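PDB 3H4Q: putative acetyltransferase from Staphylococcus aureus subsp. aureus Mu50, which is a putative GNAT-family acetyltransferase that probably transfers an acetyl group from acetyl-CoA to a substrate not yet identified. Local coordinates for residues W98-T112 and R135-N148. Numbering follows the deposited sequence. Where two conformers were deposited one is given.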
ATOM      1  N   TRP A  98       9.301 -11.688 -14.736  1.00 50.74           N
ATOM      2  CA  TRP A  98       8.973 -12.152 -13.387  1.00 50.01           C
ATOM      3  C   TRP A  98       9.223 -13.651 -13.227  1.00 50.07           C
ATOM      4  O   TRP A  98       8.979 -14.416 -14.156  1.00 50.54           O
ATOM      5  CB  TRP A  98       7.509 -11.897 -13.054  1.00 49.11           C
ATOM      6  CG  TRP A  98       7.110 -10.476 -13.076  1.00 47.87           C
ATOM      7  CD1 TRP A  98       6.750  -9.756 -14.165  1.00 47.74           C
ATOM      8  CD2 TRP A  98       6.998  -9.595 -11.954  1.00 47.73           C
ATOM      9  NE1 TRP A  98       6.427  -8.481 -13.804  1.00 50.04           N
ATOM     10  CE2 TRP A  98       6.571  -8.348 -12.450  1.00 50.25           C
ATOM     11  CE3 TRP A  98       7.212  -9.737 -10.580  1.00 49.20           C
ATOM     12  CZ2 TRP A  98       6.344  -7.247 -11.625  1.00 48.91           C
ATOM     13  CZ3 TRP A  98       6.991  -8.637  -9.754  1.00 50.29           C
ATOM     14  CH2 TRP A  98       6.559  -7.409 -10.281  1.00 50.17           C
ATOM     15  N   PRO A  99       9.701 -14.078 -12.043  1.00 49.93           N
ATOM     16  CA  PRO A  99       9.923 -15.493 -11.775  1.00 50.22           C
ATOM     17  C   PRO A  99       8.719 -16.184 -11.136  1.00 50.65           C
ATOM     18  O   PRO A  99       8.841 -17.320 -10.683  1.00 51.82           O
ATOM     19  CB  PRO A  99      11.066 -15.451 -10.769  1.00 50.24           C
ATOM     20  CG  PRO A  99      10.761 -14.264  -9.959  1.00 48.21           C
ATOM     21  CD  PRO A  99      10.106 -13.262 -10.883  1.00 49.47           C
ATOM     22  N   VAL A 100       7.572 -15.511 -11.104  1.00 50.65           N
ATOM     23  CA  VAL A 100       6.384 -16.051 -10.473  1.00 50.90           C
ATOM     24  C   VAL A 100       5.168 -15.753 -11.359  1.00 51.17           C
ATOM     25  O   VAL A 100       5.216 -14.851 -12.200  1.00 50.07           O
ATOM     26  CB  VAL A 100       6.228 -15.431  -9.063  1.00 50.66           C
ATOM     27  CG1 VAL A 100       5.765 -13.978  -9.157  1.00 48.17           C
ATOM     28  CG2 VAL A 100       5.280 -16.236  -8.234  1.00 53.77           C
ATOM     29  N   ASN A 101       4.103 -16.539 -11.204  1.00 52.39           N
ATOM     30  CA  ASN A 101       2.871 -16.323 -11.968  1.00 53.78           C
ATOM     31  C   ASN A 101       2.108 -15.137 -11.374  1.00 53.12           C
ATOM     32  O   ASN A 101       1.954 -15.032 -10.157  1.00 51.46           O
ATOM     33  CB  ASN A 101       1.995 -17.576 -11.957  1.00 55.00           C
ATOM     34  CG  ASN A 101       0.783 -17.465 -12.877  1.00 58.34           C
ATOM     35  OD1 ASN A 101       0.464 -16.394 -13.404  1.00 63.94           O
ATOM     36  ND2 ASN A 101       0.100 -18.590 -13.071  1.00 64.59           N
ATOM     37  N   ARG A 102       1.635 -14.256 -12.248  1.00 52.82           N
ATOM     38  CA  ARG A 102       0.936 -13.045 -11.842  1.00 53.44           C
ATOM     39  C   ARG A 102      -0.576 -13.083 -12.021  1.00 51.98           C
ATOM     40  O   ARG A 102      -1.272 -12.221 -11.465  1.00 49.84           O
ATOM     41  CB  ARG A 102       1.482 -11.838 -12.611  1.00 53.99           C
ATOM     42  CG  ARG A 102       2.890 -11.413 -12.218  1.00 56.77           C
ATOM     43  CD  ARG A 102       3.245 -10.112 -12.915  1.00 56.35           C
ATOM     44  NE  ARG A 102       3.310 -10.285 -14.368  1.00 59.47           N
ATOM     45  CZ  ARG A 102       3.148  -9.320 -15.277  1.00 59.27           C
ATOM     46  NH1 ARG A 102       2.855  -8.073 -14.920  1.00 61.36           N
ATOM     47  NH2 ARG A 102       3.238  -9.622 -16.567  1.00 54.77           N
ATOM     48  N   GLU A 103      -1.080 -14.036 -12.806  1.00 50.81           N
ATOM     49  CA  GLU A 103      -2.518 -14.159 -13.026  1.00 51.19           C
ATOM     50  C   GLU A 103      -3.233 -14.070 -11.677  1.00 51.65           C
ATOM     51  O   GLU A 103      -2.941 -14.851 -10.776  1.00 53.51           O
ATOM     52  CB  GLU A 103      -2.851 -15.482 -13.713  1.00 50.39           C
ATOM     53  N   GLY A 104      -4.103 -13.077 -11.513  1.00 49.87           N
ATOM     54  CA  GLY A 104      -4.868 -12.936 -10.283  1.00 50.31           C
ATOM     55  C   GLY A 104      -4.142 -12.425  -9.045  1.00 51.00           C
ATOM     56  O   GLY A 104      -4.707 -12.414  -7.951  1.00 51.59           O
ATOM     57  N   ALA A 105      -2.904 -11.980  -9.197  1.00 51.79           N
ATOM     58  CA  ALA A 105      -2.143 -11.484  -8.062  1.00 52.00           C
ATOM     59  C   ALA A 105      -2.703 -10.157  -7.537  1.00 51.76           C
ATOM     60  O   ALA A 105      -3.357  -9.415  -8.278  1.00 51.91           O
ATOM     61  CB  ALA A 105      -0.690 -11.312  -8.457  1.00 52.73           C
ATOM     62  N   PHE A 106      -2.463  -9.902  -6.250  1.00 51.02           N
ATOM     63  CA  PHE A 106      -2.811  -8.636  -5.600  1.00 51.21           C
ATOM     64  C   PHE A 106      -1.611  -7.681  -5.676  1.00 52.19           C
ATOM     65  O   PHE A 106      -0.462  -8.118  -5.794  1.00 50.92           O
ATOM     66  CB  PHE A 106      -3.244  -8.853  -4.148  1.00 50.75           C
ATOM     67  CG  PHE A 106      -4.643  -9.349  -4.019  1.00 49.57           C
ATOM     68  CD1 PHE A 106      -4.932 -10.689  -4.178  1.00 53.83           C
ATOM     69  CD2 PHE A 106      -5.678  -8.480  -3.775  1.00 45.23           C
ATOM     70  CE1 PHE A 106      -6.235 -11.151  -4.073  1.00 51.15           C
ATOM     71  CE2 PHE A 106      -6.978  -8.947  -3.674  1.00 46.86           C
ATOM     72  CZ  PHE A 106      -7.248 -10.274  -3.814  1.00 48.57           C
ATOM     73  N   VAL A 107      -1.895  -6.381  -5.616  1.00 52.33           N
ATOM     74  CA  VAL A 107      -0.880  -5.352  -5.758  1.00 51.37           C
ATOM     75  C   VAL A 107      -1.070  -4.258  -4.716  1.00 52.64           C
ATOM     76  O   VAL A 107      -2.170  -3.705  -4.590  1.00 50.33           O
ATOM     77  CB  VAL A 107      -0.993  -4.665  -7.141  1.00 52.28           C
ATOM     78  CG1 VAL A 107       0.028  -3.559  -7.262  1.00 51.14           C
ATOM     79  CG2 VAL A 107      -0.856  -5.673  -8.285  1.00 49.00           C
ATOM     80  N   ILE A 108      -0.006  -3.948  -3.977  1.00 51.20           N
ATOM     81  CA  ILE A 108      -0.027  -2.849  -3.014  1.00 49.90           C
ATOM     82  C   ILE A 108       0.528  -1.653  -3.760  1.00 50.20           C
ATOM     83  O   ILE A 108       1.699  -1.628  -4.131  1.00 48.45           O
ATOM     84  CB  ILE A 108       0.822  -3.150  -1.786  1.00 50.43           C
ATOM     85  CG1 ILE A 108       0.233  -4.381  -1.086  1.00 49.14           C
ATOM     86  CG2 ILE A 108       0.878  -1.911  -0.849  1.00 42.23           C
ATOM     87  CD1 ILE A 108       0.967  -4.826   0.132  1.00 51.68           C
ATOM     88  N   HIS A 109      -0.326  -0.668  -3.994  1.00 51.09           N
ATOM     89  CA  HIS A 109       0.051   0.493  -4.774  1.00 49.10           C
ATOM     90  C   HIS A 109       0.592   1.614  -3.973  1.00 47.46           C
ATOM     91  O   HIS A 109       1.390   2.374  -4.477  1.00 47.11           O
ATOM     92  CB  HIS A 109      -1.155   1.024  -5.536  1.00 50.76           C
ATOM     93  CG  HIS A 109      -1.708   0.053  -6.518  1.00 49.26           C
ATOM     94  ND1 HIS A 109      -1.050  -0.255  -7.686  1.00 52.17           N
ATOM     95  CD2 HIS A 109      -2.839  -0.688  -6.510  1.00 51.94           C
ATOM     96  CE1 HIS A 109      -1.757  -1.137  -8.363  1.00 52.99           C
ATOM     97  NE2 HIS A 109      -2.847  -1.418  -7.673  1.00 55.15           N
ATOM     98  N   ARG A 110       0.148   1.751  -2.730  1.00 49.53           N
ATOM     99  CA  ARG A 110       0.635   2.830  -1.884  0.50 49.56           C
ATOM    100  C   ARG A 110       0.439   2.464  -0.423  1.00 49.20           C
ATOM    101  O   ARG A 110      -0.517   1.803  -0.070  1.00 52.08           O
ATOM    102  CB  ARG A 110      -0.080   4.140  -2.221  0.50 48.89           C
ATOM    103  CG  ARG A 110       0.568   5.392  -1.637  0.50 52.57           C
ATOM    104  CD  ARG A 110       1.910   5.735  -2.287  0.50 55.61           C
ATOM    105  NE  ARG A 110       2.418   7.004  -1.764  0.50 57.42           N
ATOM    106  CZ  ARG A 110       3.180   7.157  -0.683  0.50 51.88           C
ATOM    107  NH1 ARG A 110       3.585   6.120   0.035  0.50 48.96           N
ATOM    108  NH2 ARG A 110       3.540   8.380  -0.326  0.50 56.16           N
ATOM    109  N   LEU A 111       1.394   2.865   0.410  1.00 49.49           N
ATOM    110  CA  LEU A 111       1.381   2.607   1.856  1.00 49.04           C
ATOM    111  C   LEU A 111       2.039   3.800   2.551  1.00 50.14           C
ATOM    112  O   LEU A 111       3.104   4.242   2.139  1.00 50.58           O
ATOM    113  CB  LEU A 111       2.185   1.349   2.190  1.00 49.19           C
ATOM    114  CG  LEU A 111       2.345   0.958   3.670  1.00 50.63           C
ATOM    115  CD1 LEU A 111       0.988   0.779   4.369  1.00 45.10           C
ATOM    116  CD2 LEU A 111       3.159  -0.333   3.786  1.00 45.99           C
ATOM    117  N   THR A 112       1.406   4.335   3.584  1.00 51.77           N
ATOM    118  CA  THR A 112       1.983   5.445   4.334  1.00 53.11           C
ATOM    119  C   THR A 112       1.518   5.355   5.762  1.00 52.35           C
ATOM    120  O   THR A 112       0.362   5.002   6.007  1.00 51.18           O
ATOM    121  CB  THR A 112       1.509   6.814   3.846  1.00 54.44           C
ATOM    122  OG1 THR A 112       1.624   6.897   2.422  1.00 69.24           O
ATOM    123  CG2 THR A 112       2.343   7.893   4.472  1.00 54.30           C
ATOM    124  N   ARG A 135      -7.812 -15.167   1.375  1.00 45.16           N
ATOM    125  CA  ARG A 135      -8.549 -15.324   0.127  1.00 43.67           C
ATOM    126  C   ARG A 135      -7.989 -16.365  -0.808  1.00 43.05           C
ATOM    127  O   ARG A 135      -8.573 -16.627  -1.853  1.00 45.25           O
ATOM    128  CB  ARG A 135      -8.622 -13.996  -0.595  1.00 43.33           C
ATOM    129  CG  ARG A 135      -9.466 -13.011   0.130  1.00 41.45           C
ATOM    130  CD  ARG A 135      -9.424 -11.714  -0.584  1.00 44.65           C
ATOM    131  NE  ARG A 135     -10.352 -10.749  -0.006  1.00 46.33           N
ATOM    132  CZ  ARG A 135     -10.449  -9.488  -0.416  1.00 41.39           C
ATOM    133  NH1 ARG A 135      -9.704  -9.037  -1.392  1.00 45.75           N
ATOM    134  NH2 ARG A 135     -11.282  -8.658   0.151  1.00 50.11           N
ATOM    135  N   GLY A 136      -6.873 -16.970  -0.446  1.00 43.79           N
ATOM    136  CA  GLY A 136      -6.279 -18.007  -1.271  1.00 43.90           C
ATOM    137  C   GLY A 136      -5.258 -17.469  -2.257  1.00 46.32           C
ATOM    138  O   GLY A 136      -4.763 -18.236  -3.073  1.00 45.93           O
ATOM    139  N   ALA A 137      -4.908 -16.177  -2.189  1.00 47.70           N
ATOM    140  CA  ALA A 137      -3.910 -15.637  -3.114  1.00 48.49           C
ATOM    141  C   ALA A 137      -2.545 -16.282  -2.875  1.00 50.50           C
ATOM    142  O   ALA A 137      -2.253 -16.750  -1.771  1.00 50.90           O
ATOM    143  CB  ALA A 137      -3.816 -14.169  -2.987  1.00 48.72           C
ATOM    144  N   GLU A 138      -1.737 -16.352  -3.931  1.00 52.17           N
ATOM    145  CA  GLU A 138      -0.397 -16.935  -3.853  1.00 53.82           C
ATOM    146  C   GLU A 138       0.707 -15.888  -3.994  1.00 55.94           C
ATOM    147  O   GLU A 138       1.807 -16.049  -3.437  1.00 56.27           O
ATOM    148  CB  GLU A 138      -0.217 -18.004  -4.929  1.00 52.55           C
ATOM    149  N   VAL A 139       0.416 -14.818  -4.728  1.00 56.52           N
ATOM    150  CA  VAL A 139       1.401 -13.795  -4.988  1.00 57.76           C
ATOM    151  C   VAL A 139       0.841 -12.401  -4.738  1.00 58.32           C
ATOM    152  O   VAL A 139      -0.270 -12.087  -5.151  1.00 57.26           O
ATOM    153  CB  VAL A 139       1.956 -13.908  -6.438  1.00 57.30           C
ATOM    154  CG1 VAL A 139       0.837 -13.951  -7.440  1.00 60.28           C
ATOM    155  CG2 VAL A 139       2.894 -12.756  -6.749  1.00 58.16           C
ATOM    156  N   ILE A 140       1.615 -11.585  -4.032  1.00 59.29           N
ATOM    157  CA  ILE A 140       1.259 -10.195  -3.793  1.00 62.76           C
ATOM    158  C   ILE A 140       2.436  -9.384  -4.352  1.00 61.69           C
ATOM    159  O   ILE A 140       3.597  -9.712  -4.086  1.00 62.90           O
ATOM    160  CB  ILE A 140       0.904  -9.932  -2.290  1.00 62.06           C
ATOM    161  CG1 ILE A 140       0.527  -8.492  -2.046  1.00 68.23           C
ATOM    162  CG2 ILE A 140       2.039 -10.249  -1.360  1.00 68.92           C
ATOM    163  CD1 ILE A 140       0.038  -8.290  -0.598  1.00 65.98           C
ATOM    164  N   LEU A 141       2.157  -8.408  -5.213  1.00 60.27           N
ATOM    165  CA  LEU A 141       3.230  -7.585  -5.770  1.00 59.23           C
ATOM    166  C   LEU A 141       3.169  -6.090  -5.432  1.00 58.61           C
ATOM    167  O   LEU A 141       2.193  -5.592  -4.852  1.00 58.87           O
ATOM    168  CB  LEU A 141       3.507  -7.916  -7.240  1.00 59.83           C
ATOM    169  CG  LEU A 141       2.514  -8.473  -8.260  1.00 61.33           C
ATOM    170  CD1 LEU A 141       2.071  -7.443  -9.259  1.00 65.56           C
ATOM    171  CD2 LEU A 141       3.221  -9.549  -9.036  1.00 55.78           C
ATOM    172  N   THR A 142       4.271  -5.397  -5.689  1.00 55.22           N
ATOM    173  CA  THR A 142       4.354  -3.986  -5.367  1.00 51.74           C
ATOM    174  C   THR A 142       5.600  -3.429  -6.016  1.00 50.18           C
ATOM    175  O   THR A 142       6.231  -4.108  -6.812  1.00 51.08           O
ATOM    176  CB  THR A 142       4.384  -3.756  -3.840  1.00 52.46           C
ATOM    177  OG1 THR A 142       4.295  -2.349  -3.557  1.00 53.16           O
ATOM    178  CG2 THR A 142       5.634  -4.358  -3.207  1.00 45.73           C
ATOM    179  N   ASP A 143       5.943  -2.189  -5.703  1.00 48.29           N
ATOM    180  CA  ASP A 143       7.116  -1.576  -6.288  1.00 48.76           C
ATOM    181  C   ASP A 143       7.641  -0.466  -5.388  1.00 47.24           C
ATOM    182  O   ASP A 143       6.938   0.004  -4.484  1.00 46.27           O
ATOM    183  CB  ASP A 143       6.811  -1.080  -7.712  1.00 50.11           C
ATOM    184  CG  ASP A 143       5.736  -0.014  -7.748  1.00 50.52           C
ATOM    185  OD1 ASP A 143       6.053   1.138  -7.396  1.00 54.25           O
ATOM    186  OD2 ASP A 143       4.598  -0.316  -8.179  1.00 60.42           O
ATOM    187  N   THR A 144       8.882  -0.064  -5.643  1.00 45.73           N
ATOM    188  CA  THR A 144       9.552   0.965  -4.852  1.00 44.75           C
ATOM    189  C   THR A 144       8.671   2.179  -4.588  1.00 47.55           C
ATOM    190  O   THR A 144       8.668   2.732  -3.480  1.00 49.07           O
ATOM    191  CB  THR A 144      10.804   1.441  -5.562  1.00 42.51           C
ATOM    192  OG1 THR A 144      11.697   0.335  -5.706  1.00 40.88           O
ATOM    193  CG2 THR A 144      11.485   2.547  -4.781  1.00 40.96           C
ATOM    194  N   PHE A 145       7.882   2.552  -5.590  1.00 47.54           N
ATOM    195  CA  PHE A 145       7.073   3.751  -5.506  1.00 47.99           C
ATOM    196  C   PHE A 145       5.891   3.656  -4.590  1.00 45.94           C
ATOM    197  O   PHE A 145       5.298   4.672  -4.293  1.00 46.75           O
ATOM    198  CB  PHE A 145       6.615   4.203  -6.895  1.00 49.87           C
ATOM    199  CG  PHE A 145       7.740   4.350  -7.874  1.00 49.56           C
ATOM    200  CD1 PHE A 145       8.754   5.271  -7.645  1.00 50.64           C
ATOM    201  CD2 PHE A 145       7.786   3.574  -9.027  1.00 53.45           C
ATOM    202  CE1 PHE A 145       9.806   5.415  -8.546  1.00 52.34           C
ATOM    203  CE2 PHE A 145       8.828   3.715  -9.936  1.00 51.96           C
ATOM    204  CZ  PHE A 145       9.840   4.637  -9.690  1.00 51.96           C
ATOM    205  N   ALA A 146       5.545   2.463  -4.128  1.00 47.06           N
ATOM    206  CA  ALA A 146       4.418   2.296  -3.199  1.00 46.34           C
ATOM    207  C   ALA A 146       4.737   2.844  -1.807  1.00 47.39           C
ATOM    208  O   ALA A 146       3.833   3.190  -1.051  1.00 48.67           O
ATOM    209  CB  ALA A 146       4.044   0.814  -3.103  1.00 44.75           C
ATOM    210  N   LEU A 147       6.022   2.921  -1.459  1.00 47.46           N
ATOM    211  CA  LEU A 147       6.419   3.335  -0.130  1.00 48.15           C
ATOM    212  C   LEU A 147       7.245   4.591  -0.152  1.00 47.12           C
ATOM    213  O   LEU A 147       7.814   4.934  -1.156  1.00 47.55           O
ATOM    214  CB  LEU A 147       7.182   2.200   0.557  1.00 48.82           C
ATOM    215  CG  LEU A 147       6.284   1.125   1.209  1.00 54.12           C
ATOM    216  CD1 LEU A 147       5.246   0.544   0.248  1.00 52.92           C
ATOM    217  CD2 LEU A 147       7.146   0.004   1.803  1.00 50.14           C
ATOM    218  N   ASN A 148       7.291   5.287   0.968  1.00 48.80           N
ATOM    219  CA  ASN A 148       8.130   6.470   1.083  1.00 52.72           C
ATOM    220  C   ASN A 148       9.571   5.971   1.076  1.00 52.80           C
ATOM    221  O   ASN A 148       9.811   4.838   1.478  1.00 53.81           O
ATOM    222  CB  ASN A 148       7.788   7.205   2.374  1.00 54.36           C
ATOM    223  CG  ASN A 148       6.296   7.512   2.475  1.00 60.38           C
ATOM    224  OD1 ASN A 148       5.691   7.923   1.489  1.00 63.80           O
ATOM    225  ND2 ASN A 148       5.695   7.285   3.654  1.00 66.11           N
TER
HETATM  226  O   HOH W   1       1.373   0.281  -9.165  1.00 85.38           O
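Leu141 fills the apolar centre, its two methyls pointing to different neighbours. CD1 meets Val107 CG2 at 3.6 Å, while CD2 lies over one face of the Trp98 six-membered ring in a CH-pi contact, 4.2 Å from the centroid, with the aliphatic part of Arg102 beside it. Val139 packs against Ala105 and, through CG2, against Val100 CG1. On the other face of the sheet, Ile108 CD1 touches Ile140 CD1 at 3.7 Å. There too Phe106 sets CD1 against Ala137 CB and CE2 3.6 Å from Arg135 NH1, in a pocket holding a polyether probably from the crystallisation liquor. Between these layers two parallel strands are laced together: Phe106 gives its N-H to Val139 O and receives that of Leu141, whose carbonyl then accepts from Ile108 N.

Beyond this pairing the strands splay apart, as in the GNAT fold, where the corresponding gap admits acetyl-CoA. Here Thr142 OG1, turned opposite the main-chain N (chi1 -173°), replaces a main-chain donor and donates a hydrogen bond to Ile108 O at 2.8 Å. Contact resumes at the 3-10 segment 144-146, where Leu111 N donates to Ala146 O. In one of its two modelled conformers Arg110, bent at chi2 (70°), adds NH1 to Ala146 O and reaches Asn148 OD1 with NH2 at 2.9 Å, in the amide carbonyl plane, although the flat groups stand almost perpendicular. An unidentified molecule, probably from the crystallisation liquor, hydrogen-bonds to Leu111 O and Asn148 N.

The two strands belong to a beta-alpha-beta unit whose helix 120-134 packs on Phe106, Ile108 and Leu111. Strand 78-86 flanks 106-112, strand 181-185 runs antiparallel to 139-143, and helix 153-157 covers Thr142 and Leu147.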